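Local coordinates for putative NAD(P)H-flavin oxidoreductase (Neisseria meningitidis serogroup A / serotype 4A, PDB 6WT2), which probably uses NAD(P)H to reduce nitro compounds such as chloramphenicol, with bound flavin mononucleotide as cofactor, at residues A[30-33]-A[34-37]; A[135-138]-A[139-142]; A[175-178]-A[179-182]. One frame throughout, in Å; residues are numbered along the deposited sequence. Where two conformers were deposited one is given.

Contact 1 (A[30-33]-A[34-37]); sequences KISA and EDFQ
D35 folds back over the start of its own helix to meet S32 and I31. Its CB lies 3.2 Å from S32 OG and, on another flank, 3.6 Å from I31 CG2, the methyl branch of I31 crossing the aspartate stem at a slant. With CG set beside the backbone N (chi1 -79°), the carboxylate is turned back toward the serine, and CG comes within 3.3 Å of S32 OG. The two oxygens then part company. OD2 accepts a hydrogen bond from a water at 2.8 Å, and the same water accepts from S32 N; OD1 forms a salt bridge to R9 of the second subunit. S32 is the N-cap of helix 33-44: its OG accepts from D35 N at 2.9 Å, the N-H pointing almost straight at the oxygen (159°). The serine reaches this amide because OG is held between the backbone N and the carbonyl carbon, chi1 71°. A direct return bond from the aspartate to S32 N would complete a capping box; here a water relays it. The first turn is closed by F36 N to S32 O and Q37 N to A33 O. A second water donates to A33 O and accepts from Q37 NE2 at 2.9 Å, tying the glutamine end to the carbonyl that its own backbone N also uses. On the inner side, I31 CG2 reaches F36 CB at 4.0 Å. Beyond this apolar pair, the F36 ring stacks with H85 of strand 85-92, against which I31 also packs.

Contact 2 (A[135-138]-A[139-142]); sequences LDDS and RALF
D137 grips the amides of R139 and A140 with its two carboxylate oxygens. The shorter bond runs from R139 N to D137 OD1 at 3.0 Å, with an N-H...O angle of 158°; the donor stands above the carboxylate, well out of its plane. A140 N reaches D137 OD2 at 3.3 Å, a weak and more bent bond. Placing CG opposite the backbone N (chi1 178°) swings the carboxylate forward over the amides of the first turn, where it could interact favourably with the partial positive charge of the helix start. Backbone bonds continue the ladder, L141 N to D137 O at 3.1 Å and F142 N to S138 O at 2.9 Å. D137 is thus the N-cap of helix 138-162, and the OD1 bond to the amide two residues on makes an Asx turn, by which the loop that follows helix 114-131 changes direction into the next helix. D137 and R139 run side by side and point the same way: the stem of the arginine meets the acid, R139 CB lying 3.4 Å from D137 OD2, while its charged end goes past. In the conformer given, the guanidinium makes a weak hydrogen bond, through NH2, to the backbone O of K133 of the second subunit; R139 packs on A140 of that subunit, and A140 on its R139. On the other flank of the turn the contact is apolar and loose, L135 CD2 approaching L141 CD2 at 4.3 Å. Both leucines also rest on Q128 of helix 114-131, and L135 reaches A129 there and F97 of a loop.

Contact 3 (A[175-178]-A[179-182]); sequences YADM and ERVL
D177 and R180, one turn apart, lie alongside each other and point the same way. The arginine leaves with CG opposite its backbone N, runs straight through its second torsion, then bends at the third (chi3 86°), which turns the guanidinium back beside the acid. D177 OD1 sits over a face of that group, 3.1 Å from R180 NH1 and 3.4 Å from R180 CZ. No N-H points at the oxygen, so this salt bridge rests on charge alone; the two planes are 36° apart. A further pair on the helix, M178 and L182, is apolar. In selenomethionine M178, chi1 (-176°) sets CG opposite the backbone N and 3.8 Å from L182 CD1, and the bend at chi2 brings SE to 3.9 Å from the same L182 CD1. Beneath these side chains run regular helical bonds from E179 N to Y175 O through L182 N to M178 O. Y175 points elsewhere, its OH hydrogen-bonded to the backbone O of S197 and its ring stacked with that of F173. Helix 175-185 packs through M178, V181 and L182 against helix 63-69, while Y175 and M178 both touch V196 of strand 194-203.

How the contacts relate
The three contacts lie in series along the chain and none touches another. Contacts 1 and 2 are both capped helix starts at the dimer interface, on opposite sides of the chain's centre, with their own centres about 36 Å apart. Contact 3, inside a helix, lies about 27 Å from contact 1 and about 20 Å from contact 2, centre to centre; its nearest atoms come within about 7 Å of contact 2. It is also the one closest to the flavin: the side chain of Y175 is about 7 Å from bound FMN and about 8 Å from nicotinic acid. In contact 2, the L141 side chain is about 12 Å from nicotinic acid, whereas contact 1 is remote from the known binding residues.

Contact 1 (A[30-33]-A[34-37])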
loop_
_atom_site.group_PDB
_atom_site.type_symbol
_atom_site.label_atom_id
_atom_site.label_comp_id
_atom_site.label_asym_id
_atom_site.label_seq_id
_atom_site.Cartn_x
_atom_site.Cartn_y
_atom_site.Cartn_z
ATOM N N LYS A 30 9.548 -7.194 24.230
ATOM C CA LYS A 30 9.624 -7.948 22.985
ATOM C C LYS A 30 8.244 -8.456 22.581
ATOM O O LYS A 30 7.476 -8.937 23.419
ATOM C CB LYS A 30 10.591 -9.132 23.125
ATOM C CG LYS A 30 12.009 -8.734 23.553
ATOM C CD LYS A 30 12.614 -7.770 22.549
ATOM C CE LYS A 30 13.855 -7.081 23.076
ATOM N NZ LYS A 30 14.382 -6.136 22.049
ATOM N N ILE A 31 7.938 -8.355 21.290
ATOM C CA ILE A 31 6.748 -8.998 20.746
ATOM C C ILE A 31 6.952 -10.503 20.790
ATOM O O ILE A 31 8.012 -11.004 20.390
ATOM C CB ILE A 31 6.491 -8.515 19.309
ATOM C CG1 ILE A 31 6.277 -6.989 19.266
ATOM C CG2 ILE A 31 5.312 -9.239 18.709
ATOM C CD1 ILE A 31 6.507 -6.396 17.885
ATOM N N SER A 32 5.956 -11.236 21.292
ATOM C CA SER A 32 6.075 -12.690 21.342
ATOM C C SER A 32 6.178 -13.276 19.935
ATOM O O SER A 32 5.723 -12.679 18.946
ATOM C CB SER A 32 4.873 -13.319 22.051
ATOM O OG SER A 32 3.709 -13.209 21.243
ATOM N N ALA A 33 6.763 -14.479 19.863
ATOM C CA ALA A 33 6.862 -15.188 18.592
ATOM C C ALA A 33 5.491 -15.344 17.954
ATOM O O ALA A 33 5.320 -15.096 16.758
ATOM C CB ALA A 33 7.520 -16.555 18.796
ATOM N N GLU A 34 4.495 -15.743 18.756
ATOM C CA GLU A 34 3.141 -15.939 18.251
ATOM C C GLU A 34 2.532 -14.636 17.752
ATOM O O GLU A 34 1.885 -14.611 16.697
ATOM C CB GLU A 34 2.257 -16.555 19.339
ATOM C CG GLU A 34 2.654 -17.987 19.747
ATOM C CD GLU A 34 3.943 -18.068 20.581
ATOM O OE1 GLU A 34 4.436 -17.021 21.076
ATOM O OE2 GLU A 34 4.466 -19.198 20.738
ATOM N N ASP A 35 2.703 -13.543 18.501
ATOM C CA ASP A 35 2.141 -12.273 18.052
ATOM C C ASP A 35 2.797 -11.811 16.756
ATOM O O ASP A 35 2.118 -11.298 15.855
ATOM C CB ASP A 35 2.290 -11.199 19.131
ATOM C CG ASP A 35 1.247 -11.326 20.225
ATOM O OD1 ASP A 35 0.347 -12.190 20.104
ATOM O OD2 ASP A 35 1.338 -10.569 21.213
ATOM N N PHE A 36 4.110 -11.999 16.635
ATOM C CA PHE A 36 4.767 -11.558 15.415
ATOM C C PHE A 36 4.397 -12.430 14.226
ATOM O O PHE A 36 4.328 -11.925 13.100
ATOM C CB PHE A 36 6.290 -11.523 15.555
ATOM C CG PHE A 36 6.927 -10.727 14.461
ATOM C CD1 PHE A 36 6.765 -9.352 14.421
ATOM C CD2 PHE A 36 7.581 -11.350 13.419
ATOM C CE1 PHE A 36 7.292 -8.604 13.384
ATOM C CE2 PHE A 36 8.113 -10.602 12.376
ATOM C CZ PHE A 36 7.969 -9.235 12.362
ATOM N N GLN A 37 4.164 -13.729 14.446
ATOM C CA GLN A 37 3.682 -14.574 13.357
ATOM C C GLN A 37 2.353 -14.061 12.826
ATOM O O GLN A 37 2.077 -14.146 11.624
ATOM C CB GLN A 37 3.525 -16.022 13.818
ATOM C CG GLN A 37 4.817 -16.720 14.196
ATOM C CD GLN A 37 5.621 -17.184 12.990
ATOM O OE1 GLN A 37 5.067 -17.727 12.030
ATOM N NE2 GLN A 37 6.939 -16.973 13.037
HETATM O O HOH W 1 3.817 -9.869 22.222
HETATM O O HOH W 2 7.485 -14.971 15.094
#

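Contact 2 (A[135-138]-A[139-142])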
loop_
_atom_site.group_PDB
_atom_site.type_symbol
_atom_site.label_atom_id
_atom_site.label_comp_id
_atom_site.label_asym_id
_atom_site.label_seq_id
_atom_site.Cartn_x
_atom_site.Cartn_y
_atom_site.Cartn_z
ATOM N N LEU A 135 6.538 -2.335 -19.394
ATOM C CA LEU A 135 7.472 -3.245 -20.057
ATOM C C LEU A 135 8.582 -2.542 -20.830
ATOM O O LEU A 135 9.439 -3.220 -21.405
ATOM C CB LEU A 135 6.728 -4.174 -21.015
ATOM C CG LEU A 135 5.865 -5.248 -20.375
ATOM C CD1 LEU A 135 5.753 -6.422 -21.320
ATOM C CD2 LEU A 135 6.449 -5.677 -19.038
ATOM N N ASP A 136 8.592 -1.217 -20.882
ATOM C CA ASP A 136 9.689 -0.532 -21.549
ATOM C C ASP A 136 10.817 -0.157 -20.599
ATOM O O ASP A 136 11.918 0.161 -21.061
ATOM C CB ASP A 136 9.178 0.727 -22.258
ATOM C CG ASP A 136 8.513 0.419 -23.588
ATOM O OD1 ASP A 136 8.374 -0.780 -23.924
ATOM O OD2 ASP A 136 8.139 1.377 -24.300
ATOM N N ASP A 137 10.573 -0.202 -19.291
ATOM C CA ASP A 137 11.534 0.266 -18.300
ATOM C C ASP A 137 11.576 -0.726 -17.148
ATOM O O ASP A 137 10.543 -1.014 -16.536
ATOM C CB ASP A 137 11.156 1.664 -17.800
ATOM C CG ASP A 137 12.092 2.175 -16.721
ATOM O OD1 ASP A 137 13.248 1.705 -16.643
ATOM O OD2 ASP A 137 11.663 3.049 -15.940
ATOM N N SER A 138 12.769 -1.244 -16.851
ATOM C CA SER A 138 12.918 -2.158 -15.723
ATOM C C SER A 138 12.585 -1.479 -14.400
ATOM O O SER A 138 12.131 -2.144 -13.462
ATOM C CB SER A 138 14.341 -2.718 -15.685
ATOM O OG SER A 138 15.270 -1.684 -15.415
ATOM N N ARG A 139 12.796 -0.161 -14.298
ATOM C CA ARG A 139 12.463 0.531 -13.056
ATOM C C ARG A 139 10.953 0.635 -12.865
ATOM O O ARG A 139 10.457 0.512 -11.738
ATOM C CB ARG A 139 13.103 1.922 -13.019
ATOM C CG ARG A 139 13.302 2.452 -11.598
ATOM C CD ARG A 139 12.753 3.873 -11.400
ATOM N NE ARG A 139 13.758 4.796 -10.867
ATOM C CZ ARG A 139 13.903 5.099 -9.579
ATOM N NH1 ARG A 139 13.109 4.555 -8.667
ATOM N NH2 ARG A 139 14.850 5.945 -9.203
ATOM N N ALA A 140 10.206 0.865 -13.950
ATOM C CA ALA A 140 8.747 0.902 -13.844
ATOM C C ALA A 140 8.196 -0.462 -13.457
ATOM O O ALA A 140 7.263 -0.562 -12.650
ATOM C CB ALA A 140 8.131 1.377 -15.158
ATOM N N LEU A 141 8.775 -1.526 -14.014
ATOM C CA LEU A 141 8.398 -2.876 -13.621
ATOM C C LEU A 141 8.687 -3.126 -12.143
ATOM O O LEU A 141 7.855 -3.699 -11.432
ATOM C CB LEU A 141 9.136 -3.873 -14.512
ATOM C CG LEU A 141 8.712 -5.325 -14.691
ATOM C CD1 LEU A 141 7.215 -5.548 -14.808
ATOM C CD2 LEU A 141 9.396 -5.820 -15.953
ATOM N N PHE A 142 9.865 -2.709 -11.661
ATOM C CA PHE A 142 10.178 -2.871 -10.242
ATOM C C PHE A 142 9.236 -2.036 -9.377
ATOM O O PHE A 142 8.759 -2.497 -8.332
ATOM C CB PHE A 142 11.644 -2.495 -9.988
ATOM C CG PHE A 142 12.033 -2.473 -8.524
ATOM C CD1 PHE A 142 12.061 -3.643 -7.776
ATOM C CD2 PHE A 142 12.392 -1.282 -7.908
ATOM C CE1 PHE A 142 12.427 -3.624 -6.437
ATOM C CE2 PHE A 142 12.764 -1.255 -6.568
ATOM C CZ PHE A 142 12.774 -2.419 -5.831
#

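Contact 3 (A[175-178]-A[179-182])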
loop_
_atom_site.group_PDB
_atom_site.type_symbol
_atom_site.label_atom_id
_atom_site.label_comp_id
_atom_site.label_asym_id
_atom_site.label_seq_id
_atom_site.Cartn_x
_atom_site.Cartn_y
_atom_site.Cartn_z
ATOM N N TYR A 175 18.858 3.846 0.006
ATOM C CA TYR A 175 18.366 2.588 -0.550
ATOM C C TYR A 175 19.493 1.758 -1.155
ATOM O O TYR A 175 19.496 0.526 -1.034
ATOM C CB TYR A 175 17.287 2.873 -1.588
ATOM C CG TYR A 175 15.902 2.904 -1.000
ATOM C CD1 TYR A 175 14.966 1.932 -1.337
ATOM C CD2 TYR A 175 15.530 3.898 -0.090
ATOM C CE1 TYR A 175 13.682 1.955 -0.802
ATOM C CE2 TYR A 175 14.244 3.927 0.454
ATOM C CZ TYR A 175 13.325 2.962 0.086
ATOM O OH TYR A 175 12.059 2.974 0.631
ATOM N N ALA A 176 20.453 2.410 -1.814
ATOM C CA ALA A 176 21.582 1.676 -2.386
ATOM C C ALA A 176 22.449 1.046 -1.298
ATOM O O ALA A 176 22.918 -0.091 -1.447
ATOM C CB ALA A 176 22.414 2.611 -3.265
ATOM N N ASP A 177 22.685 1.772 -0.202
ATOM C CA ASP A 177 23.445 1.211 0.912
ATOM C C ASP A 177 22.717 0.025 1.534
ATOM O O ASP A 177 23.349 -0.952 1.938
ATOM C CB ASP A 177 23.700 2.279 1.980
ATOM C CG ASP A 177 24.693 3.329 1.544
ATOM O OD1 ASP A 177 25.550 3.028 0.691
ATOM O OD2 ASP A 177 24.626 4.465 2.072
HETATM N N MSE A 178 21.392 0.107 1.645
HETATM C CA MSE A 178 20.609 -0.941 2.283
HETATM C C MSE A 178 20.748 -2.232 1.491
HETATM O O MSE A 178 20.951 -3.306 2.067
HETATM C CB MSE A 178 19.132 -0.525 2.403
HETATM C CG MSE A 178 18.256 -1.533 3.166
HETATM SE SE MSE A 178 18.724 -1.651 5.085
HETATM C CE MSE A 178 17.735 -0.078 5.699
ATOM N N GLU A 179 20.640 -2.131 0.161
ATOM C CA GLU A 179 20.824 -3.314 -0.675
ATOM C C GLU A 179 22.240 -3.854 -0.550
ATOM O O GLU A 179 22.441 -5.070 -0.450
ATOM C CB GLU A 179 20.505 -3.003 -2.141
ATOM C CG GLU A 179 21.015 -4.082 -3.118
ATOM C CD GLU A 179 20.503 -3.911 -4.546
ATOM O OE1 GLU A 179 19.269 -3.892 -4.748
ATOM O OE2 GLU A 179 21.338 -3.800 -5.468
ATOM N N ARG A 180 23.236 -2.966 -0.548
ATOM C CA ARG A 180 24.624 -3.414 -0.449
ATOM C C ARG A 180 24.862 -4.212 0.833
ATOM O O ARG A 180 25.464 -5.289 0.802
ATOM C CB ARG A 180 25.568 -2.213 -0.516
ATOM C CG ARG A 180 27.000 -2.508 -0.053
ATOM C CD ARG A 180 27.827 -1.232 0.043
ATOM N NE ARG A 180 27.670 -0.555 1.334
ATOM C CZ ARG A 180 27.892 0.742 1.540
ATOM N NH1 ARG A 180 28.270 1.523 0.536
ATOM N NH2 ARG A 180 27.725 1.262 2.751
ATOM N N VAL A 181 24.378 -3.705 1.968
ATOM C CA VAL A 181 24.615 -4.365 3.249
ATOM C C VAL A 181 23.790 -5.647 3.367
ATOM O O VAL A 181 24.313 -6.712 3.725
ATOM C CB VAL A 181 24.320 -3.396 4.412
ATOM C CG1 VAL A 181 24.284 -4.161 5.735
ATOM C CG2 VAL A 181 25.364 -2.283 4.468
ATOM N N LEU A 182 22.485 -5.568 3.096
ATOM C CA LEU A 182 21.641 -6.745 3.282
ATOM C C LEU A 182 21.980 -7.847 2.288
ATOM O O LEU A 182 22.005 -9.031 2.651
ATOM C CB LEU A 182 20.168 -6.369 3.149
ATOM C CG LEU A 182 19.598 -5.423 4.199
ATOM C CD1 LEU A 182 18.090 -5.287 3.985
ATOM C CD2 LEU A 182 19.897 -5.910 5.608
#